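PDB 6NKI: NRPS from Penicillium fellutanum, which belongs to the nonribosomal peptide synthetases and here holds NADPH dihydro-nicotinamide-adenine-dinucleotide phosphate in a domain of the Rossmann type. Local coordinates for residues A[319-322]-A[323-326]; A[361-364]-A[365-369]; A[201-204]-A[205-209]; A[137-140]-A[141-145]; A[76-79]-A[80-83]. One frame throughout, in Å; residues are numbered along the deposited sequence.

Interaction 1 (A[319-322]-A[323-326])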
loop_
_atom_site.group_PDB
_atom_site.type_symbol
_atom_site.label_atom_id
_atom_site.label_comp_id
_atom_site.label_asym_id
_atom_site.label_seq_id
_atom_site.Cartn_x
_atom_site.Cartn_y
_atom_site.Cartn_z
ATOM N N MET A 319 7.264 11.722 13.265
ATOM C CA MET A 319 6.225 12.506 13.919
ATOM C C MET A 319 6.017 13.876 13.257
ATOM O O MET A 319 4.877 14.356 13.174
ATOM C CB MET A 319 6.544 12.648 15.403
ATOM C CG MET A 319 6.377 11.331 16.149
ATOM S SD MET A 319 4.733 10.687 15.838
ATOM C CE MET A 319 3.706 11.963 16.541
ATOM N N SER A 320 7.087 14.519 12.770
ATOM C CA SER A 320 6.899 15.750 12.005
ATOM C C SER A 320 6.077 15.497 10.747
ATOM O O SER A 320 5.189 16.288 10.402
ATOM C CB SER A 320 8.244 16.369 11.636
ATOM O OG SER A 320 8.923 15.596 10.671
ATOM N N ASP A 321 6.345 14.390 10.053
ATOM C CA ASP A 321 5.578 14.072 8.858
ATOM C C ASP A 321 4.125 13.774 9.214
ATOM O O ASP A 321 3.198 14.167 8.491
ATOM C CB ASP A 321 6.240 12.884 8.154
ATOM C CG ASP A 321 5.807 12.726 6.703
ATOM O OD1 ASP A 321 4.976 13.523 6.202
ATOM O OD2 ASP A 321 6.324 11.794 6.056
ATOM N N PHE A 322 3.911 13.079 10.337
ATOM C CA PHE A 322 2.558 12.773 10.797
ATOM C C PHE A 322 1.751 14.053 11.047
ATOM O O PHE A 322 0.673 14.248 10.468
ATOM C CB PHE A 322 2.635 11.872 12.051
ATOM C CG PHE A 322 1.333 11.780 12.827
ATOM C CD1 PHE A 322 0.264 11.045 12.339
ATOM C CD2 PHE A 322 1.176 12.477 14.034
ATOM C CE1 PHE A 322 -0.938 10.983 13.034
ATOM C CE2 PHE A 322 -0.016 12.436 14.722
ATOM C CZ PHE A 322 -1.081 11.666 14.215
ATOM N N TRP A 323 2.274 14.961 11.874
ATOM C CA TRP A 323 1.490 16.147 12.213
ATOM C C TRP A 323 1.266 17.080 11.025
ATOM O O TRP A 323 0.196 17.695 10.933
ATOM C CB TRP A 323 2.132 16.931 13.343
ATOM C CG TRP A 323 2.025 16.302 14.678
ATOM C CD1 TRP A 323 3.031 15.749 15.410
ATOM C CD2 TRP A 323 0.833 16.126 15.435
ATOM N NE1 TRP A 323 2.543 15.274 16.603
ATOM C CE2 TRP A 323 1.191 15.491 16.638
ATOM C CE3 TRP A 323 -0.506 16.456 15.220
ATOM C CZ2 TRP A 323 0.265 15.200 17.624
ATOM C CZ3 TRP A 323 -1.425 16.153 16.200
ATOM C CH2 TRP A 323 -1.036 15.531 17.379
ATOM N N LYS A 324 2.235 17.215 10.108
ATOM C CA LYS A 324 1.940 18.097 8.989
ATOM C C LYS A 324 0.839 17.525 8.127
ATOM O O LYS A 324 0.186 18.280 7.400
ATOM C CB LYS A 324 3.185 18.438 8.156
ATOM C CG LYS A 324 3.967 17.319 7.527
ATOM C CD LYS A 324 5.032 17.889 6.555
ATOM C CE LYS A 324 6.237 18.587 7.225
ATOM N NZ LYS A 324 7.203 17.676 7.914
ATOM N N ALA A 325 0.584 16.216 8.242
ATOM C CA ALA A 325 -0.511 15.579 7.528
ATOM C C ALA A 325 -1.836 15.804 8.241
ATOM O O ALA A 325 -2.852 16.074 7.592
ATOM C CB ALA A 325 -0.216 14.091 7.364
ATOM N N ILE A 326 -1.838 15.672 9.574
ATOM C CA ILE A 326 -2.974 16.111 10.390
ATOM C C ILE A 326 -3.398 17.527 9.987
ATOM O O ILE A 326 -4.547 17.774 9.593
ATOM C CB ILE A 326 -2.614 16.036 11.892
ATOM C CG1 ILE A 326 -2.387 14.579 12.397
ATOM C CG2 ILE A 326 -3.609 16.847 12.735
ATOM C CD1 ILE A 326 -3.645 13.647 12.394
#
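F322 and W323 meet edge to face. The rim of F322 points into the flat indole, and F322 CE2 sits 3.7 Å above the W323 plane, over its centre. The F322 ring and the five-membered ring of W323 have centroids 5.0 Å apart, with planes at 64°. F322 CG lies anti to the backbone N (chi1 165°), which swings the phenyl forward along the helix. I326 then fills the hollow over one phenyl face. Its CG1 lies 4.0 Å from the F322 ring centroid, a CH-pi contact set off toward the rim. M319 runs alongside W323 and points the same way; its chain bends twice and brings CE to 3.5 Å from W323 NE1. K324 also folds back, and its NZ makes a weak bond of 3.5 Å to S320 O. D321 turns elsewhere, with OD2 in a salt bridge to R396. Outside the segments, L249, V253, L271 and V399 pack on F322, and Y262 stacks on W323. Backbone bonds of the helix join the same residues, such as W323 N to M319 O at 3.0 Å. This is the first part of an amphipathic alpha-helix, with residues one and four apart interlocking on its buried side.

Interaction 2 (A[361-364]-A[365-369])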
loop_
_atom_site.group_PDB
_atom_site.type_symbol
_atom_site.label_atom_id
_atom_site.label_comp_id
_atom_site.label_asym_id
_atom_site.label_seq_id
_atom_site.Cartn_x
_atom_site.Cartn_y
_atom_site.Cartn_z
ATOM N N PRO A 361 -8.916 8.338 30.409
ATOM C CA PRO A 361 -8.480 6.950 30.520
ATOM C C PRO A 361 -6.988 6.725 30.220
ATOM O O PRO A 361 -6.391 5.890 30.855
ATOM C CB PRO A 361 -9.365 6.238 29.494
ATOM C CG PRO A 361 -10.554 7.156 29.345
ATOM C CD PRO A 361 -9.941 8.534 29.397
ATOM N N LEU A 362 -6.430 7.463 29.256
ATOM C CA LEU A 362 -5.038 7.247 28.768
ATOM C C LEU A 362 -3.983 8.121 29.458
ATOM O O LEU A 362 -2.805 7.970 29.106
ATOM C CB LEU A 362 -5.014 7.544 27.263
ATOM C CG LEU A 362 -5.827 6.627 26.352
ATOM C CD1 LEU A 362 -5.824 7.130 24.922
ATOM C CD2 LEU A 362 -5.331 5.195 26.425
ATOM N N MET A 363 -4.343 8.933 30.446
ATOM C CA MET A 363 -3.350 9.889 31.010
ATOM C C MET A 363 -2.102 9.193 31.565
ATOM O O MET A 363 -1.022 9.791 31.479
ATOM C CB MET A 363 -3.978 10.765 32.093
ATOM C CG MET A 363 -4.965 11.746 31.530
ATOM S SD MET A 363 -4.124 12.966 30.519
ATOM C CE MET A 363 -5.523 13.962 30.018
ATOM N N GLY A 364 -2.251 8.023 32.178
ATOM C CA GLY A 364 -1.105 7.320 32.730
ATOM C C GLY A 364 -0.037 7.057 31.683
ATOM O O GLY A 364 1.160 7.208 31.949
ATOM N N PHE A 365 -0.456 6.655 30.477
ATOM C CA PHE A 365 0.495 6.395 29.401
ATOM C C PHE A 365 1.304 7.646 29.093
ATOM O O PHE A 365 2.538 7.644 29.170
ATOM C CB PHE A 365 -0.241 5.910 28.148
ATOM C CG PHE A 365 0.673 5.457 27.028
ATOM C CD1 PHE A 365 1.207 4.179 27.029
ATOM C CD2 PHE A 365 1.006 6.314 25.986
ATOM C CE1 PHE A 365 2.044 3.756 26.004
ATOM C CE2 PHE A 365 1.847 5.897 24.965
ATOM C CZ PHE A 365 2.365 4.618 24.975
ATOM N N LEU A 366 0.604 8.739 28.772
ATOM C CA LEU A 366 1.268 9.972 28.347
ATOM C C LEU A 366 2.297 10.442 29.367
ATOM O O LEU A 366 3.401 10.863 28.998
ATOM C CB LEU A 366 0.226 11.061 28.095
ATOM C CG LEU A 366 -0.697 10.652 26.946
ATOM C CD1 LEU A 366 -1.809 11.674 26.718
ATOM C CD2 LEU A 366 0.101 10.387 25.648
ATOM N N ARG A 367 1.957 10.362 30.655
ATOM C CA ARG A 367 2.888 10.802 31.682
ATOM C C ARG A 367 4.186 10.007 31.634
ATOM O O ARG A 367 5.249 10.528 31.989
ATOM C CB ARG A 367 2.239 10.691 33.059
ATOM C CG ARG A 367 1.071 11.639 33.291
ATOM C CD ARG A 367 0.579 11.562 34.749
ATOM N NE ARG A 367 -0.529 12.486 34.991
ATOM C CZ ARG A 367 -1.819 12.158 34.965
ATOM N NH1 ARG A 367 -2.186 10.913 34.738
ATOM N NH2 ARG A 367 -2.744 13.081 35.190
ATOM N N ALA A 368 4.122 8.749 31.190
ATOM C CA ALA A 368 5.334 7.950 31.063
ATOM C C ALA A 368 6.125 8.360 29.833
ATOM O O ALA A 368 7.336 8.602 29.915
ATOM C CB ALA A 368 4.981 6.462 31.006
ATOM N N SER A 369 5.446 8.447 28.686
ATOM C CA SER A 369 6.120 8.799 27.440
ATOM C C SER A 369 6.663 10.220 27.490
ATOM O O SER A 369 7.838 10.460 27.184
ATOM C CB SER A 369 5.162 8.636 26.261
ATOM O OG SER A 369 4.077 9.544 26.330
#
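L362 O meets F365 N in the first turn of a short alpha-helix that includes 363-369, with the R367 side chain folded back over one turn. The bond from F365 N to L362 O is weak, at 3.0 Å. F365 CB lies beside the same oxygen, at 3.4 Å from L362 O. The side chains of L362 and F365 both reach L248 of helix 248-259, so this side of the turn packs on a neighbouring helix.

M363 comes next. Its carbonyl oxygen takes a proper helical bond, R367 N to M363 O at 3.1 Å with an N-H...O angle of 164°. The side chain of R367 returns over the same turn. Its CG is anti to the carbonyl carbon (chi1 -67°) and lies 3.3 Å from M363 O. From CG to NE the arginine is extended, which carries the guanidinium back along the helix to M363 CB. R367 NE also has a long, weak ion pair with E347. The thioether of M363 bends at chi2 and leads away from the second segment, onto V346 and V350 of helix 339-351. L366 joins it on that helix by touching M343.

G364 closes the segment. Its carbonyl oxygen accepts a weak bond from A368 N at 3.4 Å, and the methyl CB of A368 lies 4.0 Å from G364 O.

Interaction 3 (A[201-204]-A[205-209])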
loop_
_atom_site.group_PDB
_atom_site.type_symbol
_atom_site.label_atom_id
_atom_site.label_comp_id
_atom_site.label_asym_id
_atom_site.label_seq_id
_atom_site.Cartn_x
_atom_site.Cartn_y
_atom_site.Cartn_z
ATOM N N ASP A 201 4.152 -2.885 30.665
ATOM C CA ASP A 201 2.713 -3.078 30.775
ATOM C C ASP A 201 2.347 -4.552 30.703
ATOM O O ASP A 201 2.882 -5.290 29.872
ATOM C CB ASP A 201 1.981 -2.321 29.668
ATOM C CG ASP A 201 0.474 -2.354 29.844
ATOM O OD1 ASP A 201 -0.010 -2.964 30.825
ATOM O OD2 ASP A 201 -0.231 -1.769 29.001
ATOM N N GLY A 202 1.395 -4.956 31.546
ATOM C CA GLY A 202 0.886 -6.314 31.483
ATOM C C GLY A 202 0.215 -6.630 30.160
ATOM O O GLY A 202 0.319 -7.750 29.656
ATOM N N TYR A 203 -0.482 -5.654 29.579
ATOM C CA TYR A 203 -1.079 -5.877 28.271
ATOM C C TYR A 203 -0.025 -6.295 27.248
ATOM O O TYR A 203 -0.090 -7.388 26.676
ATOM C CB TYR A 203 -1.828 -4.634 27.799
ATOM C CG TYR A 203 -2.263 -4.829 26.377
ATOM C CD1 TYR A 203 -3.292 -5.709 26.064
ATOM C CD2 TYR A 203 -1.601 -4.186 25.338
ATOM C CE1 TYR A 203 -3.675 -5.918 24.757
ATOM C CE2 TYR A 203 -1.974 -4.384 24.033
ATOM C CZ TYR A 203 -3.009 -5.254 23.745
ATOM O OH TYR A 203 -3.383 -5.456 22.438
ATOM N N THR A 204 0.957 -5.425 27.006
ATOM C CA THR A 204 2.102 -5.807 26.186
ATOM C C THR A 204 2.806 -7.051 26.728
ATOM O O THR A 204 3.433 -7.800 25.970
ATOM C CB THR A 204 3.070 -4.628 26.098
ATOM O OG1 THR A 204 3.420 -4.195 27.416
ATOM C CG2 THR A 204 2.423 -3.467 25.359
ATOM N N GLN A 205 2.691 -7.298 28.031
ATOM C CA GLN A 205 3.264 -8.487 28.648
ATOM C C GLN A 205 2.368 -9.710 28.480
ATOM O O GLN A 205 2.860 -10.836 28.593
ATOM C CB GLN A 205 3.521 -8.200 30.134
ATOM C CG GLN A 205 4.420 -9.152 30.913
ATOM C CD GLN A 205 4.582 -8.705 32.362
ATOM O OE1 GLN A 205 3.945 -7.745 32.795
ATOM N NE2 GLN A 205 5.442 -9.393 33.110
ATOM N N THR A 206 1.073 -9.511 28.200
ATOM C CA THR A 206 0.190 -10.632 27.877
ATOM C C THR A 206 0.406 -11.115 26.453
ATOM O O THR A 206 0.530 -12.322 26.214
ATOM C CB THR A 206 -1.285 -10.252 28.047
ATOM O OG1 THR A 206 -1.595 -9.112 27.231
ATOM C CG2 THR A 206 -1.645 -10.003 29.511
ATOM N N LYS A 207 0.390 -10.188 25.486
ATOM C CA LYS A 207 0.600 -10.565 24.091
ATOM C C LYS A 207 1.919 -11.308 23.945
ATOM O O LYS A 207 1.973 -12.403 23.371
ATOM C CB LYS A 207 0.586 -9.325 23.185
ATOM C CG LYS A 207 -0.632 -8.416 23.346
ATOM C CD LYS A 207 -1.958 -9.026 22.904
ATOM C CE LYS A 207 -2.126 -8.966 21.404
ATOM N NZ LYS A 207 -3.469 -9.412 20.923
ATOM N N PHE A 208 2.998 -10.724 24.480
ATOM C CA PHE A 208 4.265 -11.436 24.568
ATOM C C PHE A 208 4.103 -12.766 25.289
ATOM O O PHE A 208 4.678 -13.777 24.875
ATOM C CB PHE A 208 5.305 -10.587 25.296
ATOM C CG PHE A 208 6.617 -11.308 25.539
ATOM C CD1 PHE A 208 7.600 -11.345 24.558
ATOM C CD2 PHE A 208 6.846 -11.984 26.738
ATOM C CE1 PHE A 208 8.796 -12.011 24.777
ATOM C CE2 PHE A 208 8.037 -12.659 26.959
ATOM C CZ PHE A 208 9.012 -12.674 25.978
ATOM N N ALA A 209 3.346 -12.777 26.393
ATOM C CA ALA A 209 3.163 -14.009 27.151
ATOM C C ALA A 209 2.565 -15.102 26.277
ATOM O O ALA A 209 3.042 -16.244 26.278
ATOM C CB ALA A 209 2.280 -13.756 28.371
#
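Y203 O receives two backbone donors as helix 202-220 begins, T206 N at 2.9 Å from above the carbonyl plane and K207 N at 3.1 Å nearly along the C=O axis. D201 is the N-cap of this helix. Its OD1 takes the amide of Y203, with Y203 N to D201 OD1 at 3.0 Å, and the donor comes from above the carboxylate plane. T204 OG1 also turns back, donating to D201 O at 2.7 Å.

The main side-chain contact is between Y203 and K207. K207 CG lies over one face of the Y203 ring, 4.3 Å from its centroid and 22° off the normal. The lysine bends at chi2 (-67°) and chi3 (-80°), so that CD and CE pass along the ring toward the hydroxyl; K207 CE is 3.9 Å from Y203 OH. The ammonium goes on to a partner outside, with K207 NZ bonded to I166 O. The spacing Y-x-x-x-K matches a well-known motif of short-chain dehydrogenase/reductase (SDR) proteins, consistent with the Rossmann-type family. The side chain of Y203 lies about 5 Å from the bound NADPH dihydro-nicotinamide-adenine-dinucleotide phosphate.

Q205, between Y203 and K207 in sequence, reaches back. Its chain is extended beyond CG, and OE1 comes 3.6 Å from G202 CA. L139 of helix 136-156 touches both Y203 and T206.

Interaction 4 (A[137-140]-A[141-145]); sequences DTLE and AANVR
E140 O is shared by V144 N and R145 N, and this gives helix 136-156 a wider pi-type turn at 141-145. V144 N is 2.6 Å and R145 N 2.8 Å from E140 O. One residue earlier the bonding is ordinary alpha: N143 N donates to L139 O at 2.6 Å, with an N-H...O angle of 161°.

N143 and L139 meet side chain to side chain. N143 CG is anti to its carbonyl carbon (chi1 -63°), and this lays the amide back over the preceding turn. N143 ND2 then lies 3.5 Å from L139 CB. That contact is packing; the polar partner of ND2 is T206 OG1 of helix 202-220, to which it is hydrogen-bonded. V144 sits with CB 3.3 Å from E140 O, beside the doubly used carbonyl, and its side chain touches A209 and S210.

The side chain of A142 is about 4 Å from the bound NADPH dihydro-nicotinamide-adenine-dinucleotide phosphate. T138 OG1 bonds to D135 OD2, just before the segment.

E140 and R145 carry opposite charges, yet E140 OE1 and R145 NE stay 6.9 Å apart. The contact is therefore backbone bonding and close packing, with no ion pair between them. Two N-H groups on one carbonyl let the wider turn pass while both amides keep an acceptor inside the helix.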
loop_
_atom_site.group_PDB
_atom_site.type_symbol
_atom_site.label_atom_id
_atom_site.label_comp_id
_atom_site.label_asym_id
_atom_site.label_seq_id
_atom_site.Cartn_x
_atom_site.Cartn_y
_atom_site.Cartn_z
ATOM N N ASP A 137 -2.706 -9.998 35.569
ATOM C CA ASP A 137 -3.381 -11.214 36.015
ATOM C C ASP A 137 -4.849 -11.266 35.600
ATOM O O ASP A 137 -5.440 -12.351 35.603
ATOM C CB ASP A 137 -3.268 -11.361 37.532
ATOM C CG ASP A 137 -3.664 -12.747 38.015
ATOM O OD1 ASP A 137 -2.834 -13.677 37.895
ATOM O OD2 ASP A 137 -4.812 -12.907 38.486
ATOM N N THR A 138 -5.446 -10.130 35.240
ATOM C CA THR A 138 -6.835 -10.126 34.801
ATOM C C THR A 138 -6.950 -10.364 33.297
ATOM O O THR A 138 -7.891 -11.024 32.840
ATOM C CB THR A 138 -7.500 -8.798 35.174
ATOM O OG1 THR A 138 -7.219 -8.500 36.543
ATOM C CG2 THR A 138 -9.007 -8.905 35.014
ATOM N N LEU A 139 -6.005 -9.841 32.520
ATOM C CA LEU A 139 -5.980 -10.106 31.091
ATOM C C LEU A 139 -5.499 -11.517 30.782
ATOM O O LEU A 139 -5.642 -11.969 29.643
ATOM C CB LEU A 139 -5.074 -9.087 30.391
ATOM C CG LEU A 139 -5.336 -7.622 30.772
ATOM C CD1 LEU A 139 -4.405 -6.656 30.029
ATOM C CD2 LEU A 139 -6.804 -7.218 30.653
ATOM N N GLU A 140 -4.942 -12.208 31.778
ATOM C CA GLU A 140 -4.261 -13.480 31.561
ATOM C C GLU A 140 -5.224 -14.526 31.017
ATOM O O GLU A 140 -4.979 -15.141 29.975
ATOM C CB GLU A 140 -3.622 -13.927 32.884
ATOM C CG GLU A 140 -2.519 -15.004 32.824
ATOM C CD GLU A 140 -3.019 -16.430 33.018
ATOM O OE1 GLU A 140 -4.108 -16.610 33.601
ATOM O OE2 GLU A 140 -2.291 -17.374 32.633
ATOM N N ALA A 141 -6.340 -14.730 31.712
ATOM C CA ALA A 141 -7.325 -15.695 31.242
ATOM C C ALA A 141 -7.892 -15.286 29.889
ATOM O O ALA A 141 -8.062 -16.126 28.998
ATOM C CB ALA A 141 -8.444 -15.848 32.274
ATOM N N ALA A 142 -8.179 -13.999 29.711
ATOM C CA ALA A 142 -8.815 -13.566 28.475
ATOM C C ALA A 142 -7.826 -13.585 27.315
ATOM O O ALA A 142 -8.156 -14.025 26.205
ATOM C CB ALA A 142 -9.424 -12.179 28.669
ATOM N N ASN A 143 -6.586 -13.157 27.553
ATOM C CA ASN A 143 -5.613 -13.165 26.472
ATOM C C ASN A 143 -4.861 -14.499 26.407
ATOM O O ASN A 143 -4.858 -15.171 25.371
ATOM C CB ASN A 143 -4.654 -11.977 26.612
ATOM C CG ASN A 143 -5.373 -10.651 26.493
ATOM O OD1 ASN A 143 -6.478 -10.582 25.956
ATOM N ND2 ASN A 143 -4.714 -9.578 26.910
ATOM N N VAL A 144 -4.240 -14.915 27.508
ATOM C CA VAL A 144 -3.264 -15.998 27.422
ATOM C C VAL A 144 -3.870 -17.394 27.612
ATOM O O VAL A 144 -3.378 -18.360 27.020
ATOM C CB VAL A 144 -2.133 -15.756 28.434
ATOM C CG1 VAL A 144 -1.009 -16.796 28.263
ATOM C CG2 VAL A 144 -1.610 -14.336 28.332
ATOM N N ARG A 145 -4.907 -17.532 28.437
ATOM C CA ARG A 145 -5.571 -18.826 28.599
ATOM C C ARG A 145 -6.249 -19.245 27.306
ATOM O O ARG A 145 -6.163 -20.407 26.889
ATOM C CB ARG A 145 -6.596 -18.735 29.730
ATOM C CG ARG A 145 -7.436 -19.976 30.034
ATOM C CD ARG A 145 -6.729 -20.974 30.917
ATOM N NE ARG A 145 -7.671 -22.022 31.322
ATOM C CZ ARG A 145 -7.375 -23.068 32.091
ATOM N NH1 ARG A 145 -6.151 -23.219 32.583
ATOM N NH2 ARG A 145 -8.318 -23.954 32.388
#

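Interaction 5 (A[76-79]-A[80-83]); sequences WRND and YRRL
W76 and R77, in the loop, meet Y80 of the 3-10 turn 78-83, on the connection between helix 59-72 and strand 84-88, at the edge of the Rossmann-type parallel sheet. Two bonds, each spanning three residues, build the turn. Y80 N donates to R77 O at 3.0 Å, and R81 N donates to N78 O at 3.0 Å with an N-H...O angle of 172°. In both, the donor stands above the carbonyl plane.

W76 and Y80 slide past each other in opposite directions, with W76 CZ3 3.8 Å from Y80 CB. R81 comes to the indole at its edge: R81 CG lies near the ring plane, 3.8 Å from W76 CZ2. R77 runs beside the phenol and points the same way, and R77 CB is 3.5 Å from Y80 CD2. The turn leans on the domain through W76, which touches I67, A70 and R71, and through Y80, which touches L42 and V43.

A charged pair lies further on. R82 CG lies between the backbone N and the carbonyl carbon (chi1 71°), and a bend at chi3 turns the guanidinium toward D79. Their salt bridge rests on charge alone: D79 OD1 lies 3.6 Å from R82 NE, well out of the guanidinium plane.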
loop_
_atom_site.group_PDB
_atom_site.type_symbol
_atom_site.label_atom_id
_atom_site.label_comp_id
_atom_site.label_asym_id
_atom_site.label_seq_id
_atom_site.Cartn_x
_atom_site.Cartn_y
_atom_site.Cartn_z
ATOM N N TRP A 76 -20.129 -3.867 4.969
ATOM C CA TRP A 76 -21.150 -4.875 5.209
ATOM C C TRP A 76 -22.149 -4.957 4.059
ATOM O O TRP A 76 -22.593 -3.942 3.527
ATOM C CB TRP A 76 -21.898 -4.620 6.528
ATOM C CG TRP A 76 -22.957 -5.641 6.696
ATOM C CD1 TRP A 76 -24.292 -5.468 6.494
ATOM C CD2 TRP A 76 -22.773 -7.031 6.996
ATOM N NE1 TRP A 76 -24.959 -6.658 6.687
ATOM C CE2 TRP A 76 -24.047 -7.633 6.994
ATOM C CE3 TRP A 76 -21.654 -7.827 7.280
ATOM C CZ2 TRP A 76 -24.234 -9.001 7.252
ATOM C CZ3 TRP A 76 -21.843 -9.187 7.547
ATOM C CH2 TRP A 76 -23.122 -9.755 7.527
ATOM N N ARG A 77 -22.485 -6.192 3.686
ATOM C CA ARG A 77 -23.540 -6.539 2.741
ATOM C C ARG A 77 -24.330 -7.701 3.330
ATOM O O ARG A 77 -23.727 -8.635 3.871
ATOM C CB ARG A 77 -22.951 -6.952 1.388
ATOM C CG ARG A 77 -22.241 -5.874 0.579
ATOM C CD ARG A 77 -21.689 -6.509 -0.703
ATOM N NE ARG A 77 -21.015 -5.511 -1.535
ATOM C CZ ARG A 77 -19.756 -5.114 -1.365
ATOM N NH1 ARG A 77 -18.990 -5.569 -0.374
ATOM N NH2 ARG A 77 -19.253 -4.219 -2.200
ATOM N N ASN A 78 -25.666 -7.665 3.211
ATOM C CA ASN A 78 -26.471 -8.716 3.829
ATOM C C ASN A 78 -26.210 -10.075 3.193
ATOM O O ASN A 78 -26.420 -11.100 3.846
ATOM C CB ASN A 78 -27.974 -8.381 3.786
ATOM C CG ASN A 78 -28.565 -8.400 2.373
ATOM O OD1 ASN A 78 -27.880 -8.689 1.391
ATOM N ND2 ASN A 78 -29.863 -8.117 2.277
ATOM N N ASP A 79 -25.748 -10.102 1.941
ATOM C CA ASP A 79 -25.340 -11.344 1.294
ATOM C C ASP A 79 -24.355 -12.141 2.134
ATOM O O ASP A 79 -24.238 -13.358 1.951
ATOM C CB ASP A 79 -24.736 -11.022 -0.081
ATOM C CG ASP A 79 -24.203 -12.249 -0.789
ATOM O OD1 ASP A 79 -25.019 -13.125 -1.155
ATOM O OD2 ASP A 79 -22.970 -12.331 -0.996
ATOM N N TYR A 80 -23.648 -11.479 3.043
ATOM C CA TYR A 80 -22.589 -12.118 3.795
ATOM C C TYR A 80 -23.093 -12.873 5.011
ATOM O O TYR A 80 -22.287 -13.529 5.679
ATOM C CB TYR A 80 -21.548 -11.086 4.241
ATOM C CG TYR A 80 -20.644 -10.552 3.146
ATOM C CD1 TYR A 80 -19.739 -11.389 2.505
ATOM C CD2 TYR A 80 -20.618 -9.199 2.825
ATOM C CE1 TYR A 80 -18.885 -10.916 1.524
ATOM C CE2 TYR A 80 -19.752 -8.710 1.851
ATOM C CZ TYR A 80 -18.893 -9.579 1.208
ATOM O OH TYR A 80 -18.022 -9.134 0.249
ATOM N N ARG A 81 -24.383 -12.780 5.339
ATOM C CA ARG A 81 -24.895 -13.593 6.432
ATOM C C ARG A 81 -24.690 -15.079 6.160
ATOM O O ARG A 81 -24.400 -15.841 7.088
ATOM C CB ARG A 81 -26.378 -13.303 6.678
ATOM C CG ARG A 81 -26.678 -11.946 7.295
ATOM C CD ARG A 81 -28.162 -11.827 7.694
ATOM N NE ARG A 81 -28.467 -10.555 8.358
ATOM C CZ ARG A 81 -28.985 -9.490 7.748
ATOM N NH1 ARG A 81 -29.292 -9.546 6.459
ATOM N NH2 ARG A 81 -29.215 -8.378 8.433
ATOM N N ARG A 82 -24.804 -15.508 4.894
ATOM C CA ARG A 82 -24.849 -16.941 4.600
ATOM C C ARG A 82 -23.504 -17.638 4.776
ATOM O O ARG A 82 -23.444 -18.866 4.646
ATOM C CB ARG A 82 -25.349 -17.187 3.178
ATOM C CG ARG A 82 -24.357 -16.789 2.099
ATOM C CD ARG A 82 -24.930 -17.100 0.742
ATOM N NE ARG A 82 -26.015 -16.193 0.404
ATOM C CZ ARG A 82 -26.951 -16.465 -0.493
ATOM N NH1 ARG A 82 -26.964 -17.639 -1.100
ATOM N NH2 ARG A 82 -27.902 -15.585 -0.750
ATOM N N LEU A 83 -22.436 -16.892 5.059
ATOM C CA LEU A 83 -21.102 -17.445 5.267
ATOM C C LEU A 83 -20.661 -17.408 6.722
ATOM O O LEU A 83 -19.562 -17.876 7.046
ATOM C CB LEU A 83 -20.070 -16.688 4.414
ATOM C CG LEU A 83 -19.668 -17.196 3.034
ATOM C CD1 LEU A 83 -18.928 -18.483 3.224
ATOM C CD2 LEU A 83 -20.857 -17.396 2.108
#

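Along the chain the order is interaction 5, 4, 3, 1, 2. Interactions 3 and 4 are neighbours, with centres about 10 Å apart. They lie on helices 202-220 and 136-156, which pack together beside the bound NADPH dihydro-nicotinamide-adenine-dinucleotide phosphate. Interaction 5 lies at the far edge of the same domain, with its centre about 32 Å from that of interaction 4. Interactions 1 and 2 come later in the chain, with centres about 21 Å apart. They do not touch, but both pack on helix 248-259. NADPH dihydro-nicotinamide-adenine-dinucleotide phosphate thus lies close to interactions 3 and 4, while interaction 5 is a peripheral surface turn.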